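Long-range contact in putative lipoprotein (Bacteroides thetaiotaomicron, PDB 4Q1Z), which is of unknown function but belongs to the DUF4876 family and has a two-domain build: residues Asp129-Ile134 / Pro384-Asn389. Numbering follows the deposited sequence.
Sequences DQFYEI and PVMRRN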
loop_
_atom_site.group_PDB
_atom_site.type_symbol
_atom_site.label_atom_id
_atom_site.label_comp_id
_atom_site.label_asym_id
_atom_site.label_seq_id
_atom_site.Cartn_x
_atom_site.Cartn_y
_atom_site.Cartn_z
ATOM N N ASP A 129 -2.475 15.664 -13.508
ATOM C CA ASP A 129 -1.216 15.006 -13.137
ATOM C C ASP A 129 -1.378 14.018 -11.924
ATOM O O ASP A 129 -0.398 13.388 -11.529
ATOM C CB ASP A 129 -0.097 16.046 -12.884
ATOM C CG ASP A 129 -0.451 17.224 -11.993
ATOM O OD1 ASP A 129 -1.556 17.211 -11.384
ATOM O OD2 ASP A 129 0.410 18.116 -11.825
ATOM N N GLN A 130 -2.613 13.850 -11.396
ATOM C CA GLN A 130 -2.935 12.959 -10.267
ATOM C C GLN A 130 -2.413 11.519 -10.469
ATOM O O GLN A 130 -2.572 10.958 -11.554
ATOM C CB GLN A 130 -4.462 12.892 -10.028
ATOM C CG GLN A 130 -5.094 14.195 -9.566
ATOM C CD GLN A 130 -6.532 14.024 -9.095
ATOM O OE1 GLN A 130 -7.348 13.299 -9.686
ATOM N NE2 GLN A 130 -6.888 14.744 -8.040
ATOM N N PHE A 131 -1.807 10.928 -9.433
ATOM C CA PHE A 131 -1.316 9.553 -9.465
ATOM C C PHE A 131 -1.288 8.958 -8.041
ATOM O O PHE A 131 -1.257 9.686 -7.042
ATOM C CB PHE A 131 0.056 9.416 -10.177
ATOM C CG PHE A 131 1.280 9.769 -9.358
ATOM C CD1 PHE A 131 1.929 8.800 -8.593
ATOM C CD2 PHE A 131 1.772 11.072 -9.336
ATOM C CE1 PHE A 131 3.064 9.125 -7.834
ATOM C CE2 PHE A 131 2.913 11.393 -8.589
ATOM C CZ PHE A 131 3.559 10.410 -7.857
ATOM N N TYR A 132 -1.306 7.613 -7.986
ATOM C CA TYR A 132 -1.361 6.726 -6.818
ATOM C C TYR A 132 -0.362 5.629 -7.026
ATOM O O TYR A 132 -0.465 4.907 -8.013
ATOM C CB TYR A 132 -2.794 6.110 -6.683
ATOM C CG TYR A 132 -3.904 7.128 -6.836
ATOM C CD1 TYR A 132 -4.442 7.420 -8.090
ATOM C CD2 TYR A 132 -4.355 7.862 -5.744
ATOM C CE1 TYR A 132 -5.410 8.404 -8.248
ATOM C CE2 TYR A 132 -5.315 8.859 -5.895
ATOM C CZ TYR A 132 -5.856 9.112 -7.146
ATOM O OH TYR A 132 -6.835 10.066 -7.297
ATOM N N GLU A 133 0.642 5.540 -6.159
ATOM C CA GLU A 133 1.671 4.520 -6.268
ATOM C C GLU A 133 1.481 3.521 -5.131
ATOM O O GLU A 133 1.493 3.889 -3.969
ATOM C CB GLU A 133 3.063 5.139 -6.297
ATOM C CG GLU A 133 4.180 4.123 -6.427
ATOM C CD GLU A 133 5.579 4.685 -6.605
ATOM O OE1 GLU A 133 5.712 5.836 -7.081
ATOM O OE2 GLU A 133 6.544 3.967 -6.258
ATOM N N ILE A 134 1.241 2.265 -5.516
ATOM C CA ILE A 134 0.975 1.049 -4.740
ATOM C C ILE A 134 2.279 0.258 -4.680
ATOM O O ILE A 134 2.933 0.126 -5.701
ATOM C CB ILE A 134 -0.192 0.317 -5.495
ATOM C CG1 ILE A 134 -1.521 0.996 -5.247
ATOM C CG2 ILE A 134 -0.276 -1.187 -5.286
ATOM C CD1 ILE A 134 -1.694 1.386 -3.800
ATOM N N PRO A 384 6.308 15.656 -5.640
ATOM C CA PRO A 384 5.984 14.294 -6.112
ATOM C C PRO A 384 7.094 13.663 -6.926
ATOM O O PRO A 384 7.744 14.342 -7.725
ATOM C CB PRO A 384 4.723 14.506 -6.947
ATOM C CG PRO A 384 4.113 15.704 -6.338
ATOM C CD PRO A 384 5.258 16.603 -6.060
ATOM N N VAL A 385 7.367 12.383 -6.628
ATOM C CA VAL A 385 8.368 11.557 -7.312
ATOM C C VAL A 385 7.732 10.211 -7.609
ATOM O O VAL A 385 7.043 9.667 -6.750
ATOM C CB VAL A 385 9.705 11.412 -6.513
ATOM C CG1 VAL A 385 10.629 10.370 -7.145
ATOM C CG2 VAL A 385 10.436 12.754 -6.395
HETATM N N MSE A 386 7.953 9.680 -8.828
HETATM C CA MSE A 386 7.479 8.347 -9.216
HETATM C C MSE A 386 8.598 7.321 -9.000
HETATM O O MSE A 386 9.721 7.527 -9.488
HETATM C CB MSE A 386 7.003 8.332 -10.662
HETATM C CG MSE A 386 5.540 8.696 -10.801
HETATM SE SE MSE A 386 5.176 9.165 -12.629
HETATM C CE MSE A 386 5.149 7.451 -13.511
ATOM N N ARG A 387 8.290 6.223 -8.257
ATOM C CA ARG A 387 9.215 5.138 -7.920
ATOM C C ARG A 387 10.379 5.695 -7.048
ATOM O O ARG A 387 11.557 5.408 -7.278
ATOM C CB ARG A 387 9.713 4.397 -9.188
ATOM C CG ARG A 387 8.605 3.633 -9.918
ATOM C CD ARG A 387 9.066 3.045 -11.234
ATOM N NE ARG A 387 7.920 2.698 -12.074
ATOM C CZ ARG A 387 7.508 3.398 -13.125
ATOM N NH1 ARG A 387 8.185 4.464 -13.526
ATOM N NH2 ARG A 387 6.436 3.014 -13.807
ATOM N N ARG A 388 10.021 6.492 -6.028
ATOM C CA ARG A 388 10.968 7.073 -5.076
ATOM C C ARG A 388 11.633 5.943 -4.277
ATOM O O ARG A 388 11.016 4.889 -4.093
ATOM C CB ARG A 388 10.244 8.067 -4.136
ATOM C CG ARG A 388 11.178 8.959 -3.313
ATOM C CD ARG A 388 10.491 9.616 -2.136
ATOM N NE ARG A 388 9.391 10.483 -2.558
ATOM C CZ ARG A 388 9.506 11.779 -2.830
ATOM N NH1 ARG A 388 10.685 12.387 -2.729
ATOM N NH2 ARG A 388 8.445 12.480 -3.198
ATOM N N ASN A 389 12.893 6.164 -3.824
ATOM C CA ASN A 389 13.727 5.222 -3.053
ATOM C C ASN A 389 13.871 3.880 -3.771
ATOM O O ASN A 389 13.735 2.829 -3.138
ATOM C CB ASN A 389 13.201 4.983 -1.615
ATOM C CG ASN A 389 12.705 6.187 -0.880
ATOM O OD1 ASN A 389 13.321 7.255 -0.885
ATOM N ND2 ASN A 389 11.597 6.012 -0.177
HETATM O O HOH W 1 7.232 7.150 -5.107
#
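Glu133 reaches out from strand 131-136 and takes the backbone N-H of Arg387 on its carboxylate: N to OE1 is 2.9 Å and the bond is nearly straight, 171° at the hydrogen. The donor comes in on the syn side of OE1, 21° out of the carboxylate plane. CG lies anti to the backbone N (chi1 -179°) and the chain is extended beyond it, which carries the carboxylate out to the loop backbone. A water 2.8 Å from Glu133 OE1 links that oxygen to the next amide, accepting from Arg388 N. OE2 is held by a hydrogen bond with Ser195 and a salt bridge to Lys111. With an alanine here, the Arg387 amide would probably lose its acceptor and Lys111 its carboxylate partner. Beside Glu133, the Phe131 ring carries Met386 on one face: CG lies 4.1 Å from the ring centroid in a CH-pi contact, and the selenium of this selenomethionine stands higher above that face, 5.0 Å from the centroid, a long Met-aromatic contact. Pro384 CB meets the ring edge, 4.0 Å from Phe131 CE2. The loop, which follows edge strand 378-382, thus packs across one face of the larger sheet, over strand 131-136 between its neighbours 108-114 and 195-199.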